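Local coordinates for putative transcription protein (Pseudomonas aeruginosa PAO1, PDB 4GCV) that probably binds DNA and regulates transcription as a winged helix-turn-helix protein of the HxlR family, with a suggested role in sensing oxidative stress, at residues B[27-32]-B[58-63]; B[37-42]-B[51-56]; B[67-72]-B[77-82]. The protein carries 2 engineered substitutions. All coordinates share one frame; numbering follows the deposited sequence.

Contact 1 (B[27-32]-B[58-63])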
loop_
_atom_site.group_PDB
_atom_site.type_symbol
_atom_site.label_atom_id
_atom_site.label_comp_id
_atom_site.label_asym_id
_atom_site.label_seq_id
_atom_site.Cartn_x
_atom_site.Cartn_y
_atom_site.Cartn_z
ATOM N N LEU B 27 -4.449 -6.809 -8.899
ATOM C CA LEU B 27 -4.448 -7.782 -9.967
ATOM C C LEU B 27 -4.260 -7.068 -11.285
ATOM O O LEU B 27 -3.457 -7.477 -12.104
ATOM C CB LEU B 27 -5.746 -8.613 -9.923
ATOM C CG LEU B 27 -5.867 -9.664 -8.815
ATOM C CD1 LEU B 27 -7.156 -10.459 -9.046
ATOM C CD2 LEU B 27 -4.666 -10.652 -8.810
ATOM N N ILE B 28 -4.982 -5.971 -11.485
ATOM C CA ILE B 28 -4.848 -5.207 -12.719
ATOM C C ILE B 28 -3.465 -4.558 -12.861
ATOM O O ILE B 28 -2.800 -4.700 -13.906
ATOM C CB ILE B 28 -5.972 -4.141 -12.830
ATOM C CG1 ILE B 28 -7.347 -4.809 -12.835
ATOM C CG2 ILE B 28 -5.808 -3.289 -14.069
ATOM C CD1 ILE B 28 -8.478 -3.835 -12.430
HETATM N N MSE B 29 -2.988 -3.892 -11.815
HETATM C CA MSE B 29 -1.643 -3.312 -11.893
HETATM C C MSE B 29 -0.593 -4.367 -12.224
HETATM O O MSE B 29 0.256 -4.168 -13.125
HETATM C CB MSE B 29 -1.300 -2.552 -10.622
HETATM C CG MSE B 29 -2.095 -1.289 -10.444
HETATM SE SE MSE B 29 -1.794 -0.095 -12.054
HETATM C CE MSE B 29 -0.054 0.531 -11.438
ATOM N N ARG B 30 -0.654 -5.512 -11.542
ATOM C CA ARG B 30 0.238 -6.610 -11.849
ATOM C C ARG B 30 0.235 -6.994 -13.331
ATOM O O ARG B 30 1.294 -7.108 -13.958
ATOM C CB ARG B 30 -0.141 -7.826 -11.002
ATOM C CG ARG B 30 0.827 -8.934 -11.084
ATOM C CD ARG B 30 0.353 -10.170 -10.269
ATOM N NE ARG B 30 1.214 -11.298 -10.594
ATOM C CZ ARG B 30 1.074 -12.043 -11.685
ATOM N NH1 ARG B 30 0.083 -11.784 -12.539
ATOM N NH2 ARG B 30 1.924 -13.044 -11.936
ATOM N N ASP B 31 -0.951 -7.195 -13.891
ATOM C CA ASP B 31 -1.048 -7.558 -15.307
ATOM C C ASP B 31 -0.573 -6.434 -16.207
ATOM O O ASP B 31 0.014 -6.707 -17.254
ATOM C CB ASP B 31 -2.507 -7.847 -15.690
ATOM C CG ASP B 31 -2.982 -9.213 -15.280
ATOM O OD1 ASP B 31 -2.146 -10.146 -15.171
ATOM O OD2 ASP B 31 -4.229 -9.362 -15.092
ATOM N N ALA B 32 -0.902 -5.185 -15.871
ATOM C CA ALA B 32 -0.383 -4.051 -16.661
ATOM C C ALA B 32 1.153 -4.013 -16.614
ATOM O O ALA B 32 1.801 -3.814 -17.599
ATOM C CB ALA B 32 -0.981 -2.751 -16.179
ATOM N N ASN B 58 -10.440 3.155 -14.779
ATOM C CA ASN B 58 -10.567 4.599 -14.682
ATOM C C ASN B 58 -9.997 5.111 -13.378
ATOM O O ASN B 58 -9.397 6.172 -13.382
ATOM C CB ASN B 58 -12.007 5.058 -14.791
ATOM C CG ASN B 58 -12.600 4.810 -16.171
ATOM O OD1 ASN B 58 -11.879 4.503 -17.141
ATOM N ND2 ASN B 58 -13.935 4.903 -16.258
ATOM N N ALA B 59 -10.199 4.386 -12.282
ATOM C CA ALA B 59 -9.703 4.846 -10.998
ATOM C C ALA B 59 -8.165 4.763 -10.981
ATOM O O ALA B 59 -7.513 5.662 -10.448
ATOM C CB ALA B 59 -10.326 4.023 -9.771
ATOM N N LEU B 60 -7.597 3.699 -11.560
ATOM C CA LEU B 60 -6.134 3.607 -11.692
ATOM C C LEU B 60 -5.562 4.769 -12.544
ATOM O O LEU B 60 -4.530 5.357 -12.218
ATOM C CB LEU B 60 -5.722 2.245 -12.229
ATOM C CG LEU B 60 -5.918 1.191 -11.148
ATOM C CD1 LEU B 60 -5.633 -0.145 -11.754
ATOM C CD2 LEU B 60 -4.998 1.494 -9.960
ATOM N N VAL B 61 -6.281 5.117 -13.593
ATOM C CA VAL B 61 -5.921 6.246 -14.385
ATOM C C VAL B 61 -6.014 7.544 -13.565
ATOM O O VAL B 61 -5.007 8.258 -13.462
ATOM C CB VAL B 61 -6.711 6.289 -15.744
ATOM C CG1 VAL B 61 -6.484 7.603 -16.458
ATOM C CG2 VAL B 61 -6.292 5.126 -16.650
ATOM N N GLU B 62 -7.181 7.826 -12.959
ATOM C CA GLU B 62 -7.350 9.061 -12.156
ATOM C C GLU B 62 -6.285 9.185 -11.076
ATOM O O GLU B 62 -5.825 10.288 -10.829
ATOM C CB GLU B 62 -8.725 9.194 -11.479
ATOM C CG GLU B 62 -9.866 9.709 -12.375
ATOM C CD GLU B 62 -9.863 11.251 -12.663
ATOM O OE1 GLU B 62 -8.769 11.902 -12.654
ATOM O OE2 GLU B 62 -10.978 11.811 -12.927
ATOM N N ALA B 63 -5.939 8.073 -10.427
ATOM C CA ALA B 63 -4.869 8.039 -9.436
ATOM C C ALA B 63 -3.450 8.279 -10.018
ATOM O O ALA B 63 -2.480 8.390 -9.266
ATOM C CB ALA B 63 -4.886 6.719 -8.678
#
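Helix 23-33 and helix 50-62 are closest at M29 and L60, where CA of M29 lies 8.3 Å from CA of L60. In the winged helix-turn-helix fold of the HxlR family this contact joins the helix ahead of the helix-turn-helix unit to the C-terminal end of helix 50-62, by topology the probable recognition helix. With no hydrogen bond across it, the contact is purely apolar, which suits its buried place.

L60 is the wedge. Its CB points at the opposing helix, and CD1 lies anti to CA (chi2 174°), extending the chain so that this methyl leads into the angle between two neighbouring residues. On one flank CD1 meets CG2 of I28 at 3.9 Å; on the other it meets SE of M29, a selenomethionine, also at 3.9 Å. A beta-branched isoleucine fits here because its two arms serve different partners: CG2 receives L60, while CD1, at the end of the other arm, packs on CB of R56 further back on helix 50-62. M29 is unbranched and flexible, and it bends at both chi2 and chi3, laying its selenium alongside L60 as the two chains run past each other in opposite directions.

L65 and L66 pack against both M29 and L60, extending the apolar cluster to the start of strand 66-73. Elsewhere on helix 23-33, R30 donates through NE to the carbonyl oxygen of V142 of the second subunit. Within the contact, the shorter-reaching methyl of L60, CD2, rests 4.1 Å from both CG and SE of M29.

Contact 2 (B[37-42]-B[51-56])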
loop_
_atom_site.group_PDB
_atom_site.type_symbol
_atom_site.label_atom_id
_atom_site.label_comp_id
_atom_site.label_asym_id
_atom_site.label_seq_id
_atom_site.Cartn_x
_atom_site.Cartn_y
_atom_site.Cartn_z
ATOM N N ARG B 37 -2.451 -4.822 -21.990
ATOM C CA ARG B 37 -2.739 -3.443 -22.452
ATOM C C ARG B 37 -4.207 -3.221 -22.742
ATOM O O ARG B 37 -4.738 -2.167 -22.437
ATOM C CB ARG B 37 -2.048 -3.119 -23.818
ATOM C CG ARG B 37 -0.533 -2.989 -23.880
ATOM C CD ARG B 37 0.030 -1.788 -23.118
ATOM N NE ARG B 37 0.241 -2.155 -21.724
ATOM C CZ ARG B 37 1.420 -2.203 -21.096
ATOM N NH1 ARG B 37 2.538 -1.870 -21.731
ATOM N NH2 ARG B 37 1.452 -2.589 -19.811
ATOM N N ARG B 38 -4.821 -4.173 -23.437
ATOM C CA ARG B 38 -6.156 -3.979 -24.009
ATOM C C ARG B 38 -7.261 -4.460 -23.086
ATOM O O ARG B 38 -7.094 -5.441 -22.380
ATOM C CB ARG B 38 -6.243 -4.669 -25.349
ATOM C CG ARG B 38 -5.534 -3.838 -26.419
ATOM C CD ARG B 38 -4.593 -4.681 -27.268
ATOM N NE ARG B 38 -5.114 -6.013 -27.580
ATOM C CZ ARG B 38 -4.351 -7.064 -27.905
ATOM N NH1 ARG B 38 -3.018 -6.941 -27.948
ATOM N NH2 ARG B 38 -4.915 -8.245 -28.175
ATOM N N PHE B 39 -8.376 -3.748 -23.086
ATOM C CA PHE B 39 -9.465 -4.025 -22.212
ATOM C C PHE B 39 -9.790 -5.520 -22.197
ATOM O O PHE B 39 -9.945 -6.103 -21.110
ATOM C CB PHE B 39 -10.691 -3.239 -22.637
ATOM C CG PHE B 39 -11.830 -3.302 -21.644
ATOM C CD1 PHE B 39 -12.819 -4.292 -21.754
ATOM C CD2 PHE B 39 -11.945 -2.344 -20.642
ATOM C CE1 PHE B 39 -13.877 -4.334 -20.860
ATOM C CE2 PHE B 39 -13.014 -2.373 -19.742
ATOM C CZ PHE B 39 -13.973 -3.363 -19.845
ATOM N N ASP B 40 -9.880 -6.140 -23.382
ATOM C CA ASP B 40 -10.223 -7.558 -23.434
ATOM C C ASP B 40 -9.185 -8.506 -22.829
ATOM O O ASP B 40 -9.564 -9.522 -22.233
ATOM C CB ASP B 40 -10.651 -8.006 -24.831
ATOM C CG ASP B 40 -12.125 -7.685 -25.117
ATOM O OD1 ASP B 40 -12.847 -7.236 -24.190
ATOM O OD2 ASP B 40 -12.556 -7.851 -26.273
ATOM N N GLU B 41 -7.897 -8.171 -22.973
ATOM C CA GLU B 41 -6.823 -8.878 -22.268
ATOM C C GLU B 41 -7.124 -8.841 -20.798
ATOM O O GLU B 41 -7.168 -9.866 -20.159
ATOM C CB GLU B 41 -5.444 -8.246 -22.524
ATOM C CG GLU B 41 -4.905 -8.480 -23.927
ATOM C CD GLU B 41 -3.557 -7.801 -24.190
ATOM O OE1 GLU B 41 -3.365 -6.580 -23.901
ATOM O OE2 GLU B 41 -2.682 -8.527 -24.717
ATOM N N PHE B 42 -7.358 -7.668 -20.238
ATOM C CA PHE B 42 -7.652 -7.653 -18.815
ATOM C C PHE B 42 -8.892 -8.497 -18.473
ATOM O O PHE B 42 -8.899 -9.211 -17.491
ATOM C CB PHE B 42 -7.791 -6.237 -18.282
ATOM C CG PHE B 42 -6.511 -5.445 -18.299
ATOM C CD1 PHE B 42 -5.541 -5.641 -17.317
ATOM C CD2 PHE B 42 -6.293 -4.448 -19.259
ATOM C CE1 PHE B 42 -4.348 -4.868 -17.329
ATOM C CE2 PHE B 42 -5.112 -3.674 -19.255
ATOM C CZ PHE B 42 -4.145 -3.890 -18.310
ATOM N N ASN B 51 -18.155 -3.792 -16.510
ATOM C CA ASN B 51 -18.497 -2.552 -15.821
ATOM C C ASN B 51 -17.543 -2.331 -14.674
ATOM O O ASN B 51 -17.197 -1.209 -14.350
ATOM C CB ASN B 51 -19.947 -2.537 -15.304
ATOM C CG ASN B 51 -20.960 -2.209 -16.388
ATOM O OD1 ASN B 51 -20.605 -2.043 -17.556
ATOM N ND2 ASN B 51 -22.233 -2.102 -16.003
HETATM N N MSE B 52 -17.114 -3.407 -14.054
HETATM C CA MSE B 52 -16.221 -3.278 -12.922
HETATM C C MSE B 52 -14.768 -3.099 -13.362
HETATM O O MSE B 52 -13.982 -2.369 -12.722
HETATM C CB MSE B 52 -16.341 -4.511 -12.059
HETATM C CG MSE B 52 -15.070 -4.788 -11.313
HETATM SE SE MSE B 52 -15.350 -4.516 -9.455
HETATM C CE MSE B 52 -16.266 -6.230 -9.099
ATOM N N LEU B 53 -14.404 -3.763 -14.449
ATOM C CA LEU B 53 -13.088 -3.584 -14.986
ATOM C C LEU B 53 -12.887 -2.075 -15.337
ATOM O O LEU B 53 -11.811 -1.514 -15.119
ATOM C CB LEU B 53 -12.891 -4.504 -16.195
ATOM C CG LEU B 53 -11.553 -4.342 -16.934
ATOM C CD1 LEU B 53 -10.357 -4.434 -15.970
ATOM C CD2 LEU B 53 -11.403 -5.341 -18.026
ATOM N N THR B 54 -13.950 -1.444 -15.840
ATOM C CA THR B 54 -13.915 -0.113 -16.385
ATOM C C THR B 54 -13.774 0.877 -15.243
ATOM O O THR B 54 -12.979 1.844 -15.323
ATOM C CB THR B 54 -15.205 0.177 -17.210
ATOM O OG1 THR B 54 -15.158 -0.596 -18.407
ATOM C CG2 THR B 54 -15.346 1.660 -17.588
ATOM N N ARG B 55 -14.519 0.639 -14.169
ATOM C CA ARG B 55 -14.463 1.530 -13.042
ATOM C C ARG B 55 -13.055 1.471 -12.426
ATOM O O ARG B 55 -12.493 2.492 -12.035
ATOM C CB ARG B 55 -15.546 1.166 -12.032
ATOM C CG ARG B 55 -16.469 2.343 -11.705
ATOM C CD ARG B 55 -17.868 1.877 -11.240
ATOM N NE ARG B 55 -17.767 0.648 -10.459
ATOM C CZ ARG B 55 -18.592 -0.389 -10.600
ATOM N NH1 ARG B 55 -19.571 -0.335 -11.497
ATOM N NH2 ARG B 55 -18.420 -1.499 -9.869
ATOM N N ARG B 56 -12.490 0.271 -12.354
ATOM C CA ARG B 56 -11.187 0.032 -11.713
ATOM C C ARG B 56 -10.046 0.592 -12.582
ATOM O O ARG B 56 -9.114 1.215 -12.071
ATOM C CB ARG B 56 -10.968 -1.466 -11.434
ATOM C CG ARG B 56 -11.669 -2.056 -10.192
ATOM C CD ARG B 56 -11.273 -1.378 -8.874
ATOM N NE ARG B 56 -11.737 -2.087 -7.668
ATOM C CZ ARG B 56 -13.006 -2.419 -7.417
ATOM N NH1 ARG B 56 -13.958 -2.146 -8.304
ATOM N NH2 ARG B 56 -13.334 -3.048 -6.292
#
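F39 and L53 meet where the two helices of the helix-turn-helix unit, 39-46 and 50-62, face each other. The F39 ring is set anti to its own nitrogen (chi1 -171°), a torsion that swings it across to the second helix. There CD2 of L53 sits over the ring in a CH-pi contact, 3.7 Å from the ring centroid and 10° off the normal. L53 has CG anti to N and a bent second torsion (chi2 52°), and the same methyl is also 3.7 Å from CB of F42 and 3.5 Å from the carbonyl oxygen of F39. A branched leucine thus fills the groove between two residues one helical turn apart. CD1 of L53 supports it from beside CB of F42.

T54 approaches the same ring differently, with OG1 at its edge, 3.1 Å from CE2 of F39. The hydroxyl's polar partner is the carbonyl oxygen of P50, one turn back on its own helix, as serine and threonine often find in helices.

The start of helix 39-46 is tied by E41. Its OE1 accepts from N of R37 at 2.8 Å and, through the anti lone pair and almost straight, from N of R38 at 2.9 Å. R38 is the N-cap, so this second bond is the side-chain-to-N-cap half of a capping box; the arginine side chain has no acceptor with which to return it.

Around the contact, F42 directs its ring onto I28 and D31 of helix 23-33, L53 also touches I48 in the turn between the helices, and R37 packs on Q79, V81 and P82 of strand 76-82.

Contact 3 (B[67-72]-B[77-82])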
loop_
_atom_site.group_PDB
_atom_site.type_symbol
_atom_site.label_atom_id
_atom_site.label_comp_id
_atom_site.label_asym_id
_atom_site.label_seq_id
_atom_site.Cartn_x
_atom_site.Cartn_y
_atom_site.Cartn_z
ATOM N N GLU B 67 -1.934 5.215 -17.680
ATOM C CA GLU B 67 -2.376 6.239 -18.611
ATOM C C GLU B 67 -3.016 5.546 -19.806
ATOM O O GLU B 67 -2.621 4.452 -20.180
ATOM C CB GLU B 67 -1.224 7.182 -19.021
ATOM C CG GLU B 67 -0.135 6.481 -19.798
ATOM C CD GLU B 67 0.906 7.414 -20.392
ATOM O OE1 GLU B 67 1.434 7.072 -21.493
ATOM O OE2 GLU B 67 1.187 8.475 -19.774
ATOM N N ARG B 68 -4.051 6.154 -20.343
ATOM C CA ARG B 68 -4.785 5.615 -21.468
ATOM C C ARG B 68 -4.107 6.146 -22.706
ATOM O O ARG B 68 -3.673 7.311 -22.740
ATOM C CB ARG B 68 -6.191 6.174 -21.426
ATOM C CG ARG B 68 -7.293 5.171 -21.557
ATOM C CD ARG B 68 -8.625 5.664 -20.973
ATOM N NE ARG B 68 -9.038 6.933 -21.522
ATOM C CZ ARG B 68 -10.296 7.251 -21.818
ATOM N NH1 ARG B 68 -11.267 6.364 -21.625
ATOM N NH2 ARG B 68 -10.600 8.452 -22.325
ATOM N N GLN B 69 -3.999 5.319 -23.731
ATOM C CA GLN B 69 -3.426 5.779 -24.968
ATOM C C GLN B 69 -4.137 5.124 -26.129
ATOM O O GLN B 69 -4.461 3.945 -26.040
ATOM C CB GLN B 69 -1.906 5.619 -24.992
ATOM C CG GLN B 69 -1.368 4.218 -25.079
ATOM C CD GLN B 69 0.174 4.153 -25.051
ATOM O OE1 GLN B 69 0.784 3.461 -25.877
ATOM N NE2 GLN B 69 0.800 4.853 -24.092
ATOM N N PRO B 70 -4.442 5.908 -27.202
ATOM C CA PRO B 70 -5.175 5.413 -28.370
ATOM C C PRO B 70 -4.617 4.090 -28.875
ATOM O O PRO B 70 -3.430 3.795 -28.724
ATOM C CB PRO B 70 -4.964 6.506 -29.421
ATOM C CG PRO B 70 -4.819 7.731 -28.648
ATOM C CD PRO B 70 -4.154 7.347 -27.319
ATOM N N TYR B 71 -5.489 3.285 -29.460
ATOM C CA TYR B 71 -5.079 1.977 -29.927
ATOM C C TYR B 71 -5.616 1.705 -31.290
ATOM O O TYR B 71 -4.965 0.995 -32.045
ATOM C CB TYR B 71 -5.517 0.867 -28.971
ATOM C CG TYR B 71 -5.091 -0.505 -29.441
ATOM C CD1 TYR B 71 -3.805 -0.999 -29.168
ATOM C CD2 TYR B 71 -5.963 -1.300 -30.180
ATOM C CE1 TYR B 71 -3.406 -2.262 -29.613
ATOM C CE2 TYR B 71 -5.593 -2.554 -30.627
ATOM C CZ TYR B 71 -4.321 -3.037 -30.346
ATOM O OH TYR B 71 -3.987 -4.289 -30.819
ATOM N N SER B 72 -6.789 2.263 -31.603
ATOM C CA SER B 72 -7.536 1.947 -32.831
ATOM C C SER B 72 -8.607 3.020 -33.047
ATOM O O SER B 72 -8.846 3.814 -32.126
ATOM C CB SER B 72 -8.172 0.549 -32.725
ATOM O OG SER B 72 -8.581 0.051 -33.999
ATOM N N ARG B 77 -10.629 2.705 -29.528
ATOM C CA ARG B 77 -10.397 1.930 -28.341
ATOM C C ARG B 77 -9.082 2.399 -27.708
ATOM O O ARG B 77 -8.260 3.021 -28.384
ATOM C CB ARG B 77 -10.365 0.447 -28.706
ATOM C CG ARG B 77 -11.690 -0.107 -29.297
ATOM C CD ARG B 77 -12.692 -0.561 -28.192
ATOM N NE ARG B 77 -12.367 -1.883 -27.619
ATOM C CZ ARG B 77 -12.942 -3.034 -27.989
ATOM N NH1 ARG B 77 -13.889 -3.033 -28.924
ATOM N NH2 ARG B 77 -12.573 -4.186 -27.427
ATOM N N TYR B 78 -8.899 2.119 -26.413
ATOM C CA TYR B 78 -7.675 2.511 -25.719
ATOM C C TYR B 78 -6.989 1.302 -25.124
ATOM O O TYR B 78 -7.647 0.334 -24.749
ATOM C CB TYR B 78 -7.957 3.522 -24.608
ATOM C CG TYR B 78 -8.513 4.851 -25.072
ATOM C CD1 TYR B 78 -7.670 5.859 -25.562
ATOM C CD2 TYR B 78 -9.885 5.109 -25.006
ATOM C CE1 TYR B 78 -8.187 7.071 -25.996
ATOM C CE2 TYR B 78 -10.413 6.316 -25.430
ATOM C CZ TYR B 78 -9.558 7.295 -25.932
ATOM O OH TYR B 78 -10.088 8.487 -26.371
ATOM N N GLN B 79 -5.663 1.367 -25.039
ATOM C CA GLN B 79 -4.872 0.495 -24.182
ATOM C C GLN B 79 -4.436 1.280 -22.938
ATOM O O GLN B 79 -4.502 2.535 -22.933
ATOM C CB GLN B 79 -3.624 0.012 -24.900
ATOM C CG GLN B 79 -2.757 1.141 -25.489
ATOM C CD GLN B 79 -1.702 0.614 -26.474
ATOM O OE1 GLN B 79 -1.644 -0.593 -26.747
ATOM N NE2 GLN B 79 -0.863 1.519 -27.004
ATOM N N TYR B 80 -3.955 0.543 -21.928
ATOM C CA TYR B 80 -3.657 1.097 -20.612
ATOM C C TYR B 80 -2.255 0.716 -20.249
ATOM O O TYR B 80 -1.935 -0.462 -20.106
ATOM C CB TYR B 80 -4.635 0.529 -19.550
ATOM C CG TYR B 80 -6.052 0.845 -19.878
ATOM C CD1 TYR B 80 -6.731 0.128 -20.846
ATOM C CD2 TYR B 80 -6.695 1.896 -19.283
ATOM C CE1 TYR B 80 -8.041 0.458 -21.197
ATOM C CE2 TYR B 80 -8.010 2.220 -19.603
ATOM C CZ TYR B 80 -8.669 1.496 -20.551
ATOM O OH TYR B 80 -9.945 1.824 -20.903
ATOM N N VAL B 81 -1.403 1.693 -20.069
ATOM C CA VAL B 81 -0.017 1.384 -19.904
ATOM C C VAL B 81 0.444 2.017 -18.609
ATOM O O VAL B 81 0.007 3.123 -18.290
ATOM C CB VAL B 81 0.825 1.884 -21.135
ATOM C CG1 VAL B 81 -0.019 1.941 -22.360
ATOM C CG2 VAL B 81 1.401 3.196 -20.881
ATOM N N PRO B 82 1.327 1.338 -17.865
ATOM C CA PRO B 82 1.750 1.939 -16.628
ATOM C C PRO B 82 2.597 3.180 -16.826
ATOM O O PRO B 82 3.261 3.377 -17.795
ATOM C CB PRO B 82 2.580 0.829 -15.945
ATOM C CG PRO B 82 2.308 -0.441 -16.803
ATOM C CD PRO B 82 2.105 0.130 -18.153
#
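The beta hairpin of strands 66-73 and 76-82, the wing of the winged helix-turn-helix, is held together by antiparallel pairing of E67-P70 with Y78-V81. E67 with V81 and Q69 with Q79 are hydrogen-bonded pairs, each joined by two bonds; N of E67 reaches O of V81 at 2.9 Å, and N of Q69 reaches O of Q79 at the same distance. R68 faces Y80 and P70 faces Y78 in non-hydrogen-bonded pairs, a position that suits proline, which has no N-H to give. Beyond P70 the pairing weakens: the bond from N of Y71 to O of R77 is weak and bent, and that from N of R77 to O of S72 is weak and long.

On the face of R68 and Y80, the arginine chain runs beside the Y80 ring, CG of R68 lying 3.6 Å from CE2 of Y80. The bend at chi3 of R68 (54°) then brings its guanidinium flat over the Y78 ring in a cation-pi stack, centres 4.1 Å apart and planes 14° from parallel. The long aliphatic stem and flat charged end of arginine let it serve both tyrosines.

The opposite face carries Q69, Q79 and V81. NE2 of Q79 gives OE1 of Q69 a weak, strongly bent bond of 2.8 Å (118° at the hydrogen), and the amides are well twisted against each other. NE2 of Q69 lies 3.5 Å from CG1 of V81, while OE1 of Q79 sits at the edge of the Y71 ring, 3.3 Å from CD1.

The stack steadies a positive group whose NE also has a bound phosphate, probably from the crystallisation liquor, as a distant and weak partner; this would be consistent with a wing that meets the DNA backbone.

The three contacts assemble one winged helix-turn-helix domain. Contact 2 is nested along the chain inside the loop closed by contact 1, and contact 3 follows both. Contacts 1 and 2 share helix 50-62, their centres about 9 Å apart, so one helix packs on helix 39-46 near its start and on helix 23-33 near its end. The hairpin of contact 3, its centre about 12 Å from that of contact 1 and 11 Å from that of contact 2, is tied by a probable hydrogen bond from N of Y80 to O of R37 to the start of helix 39-46, which packs on helix 50-62. This probably helps to set the wing relative to the probable recognition helix.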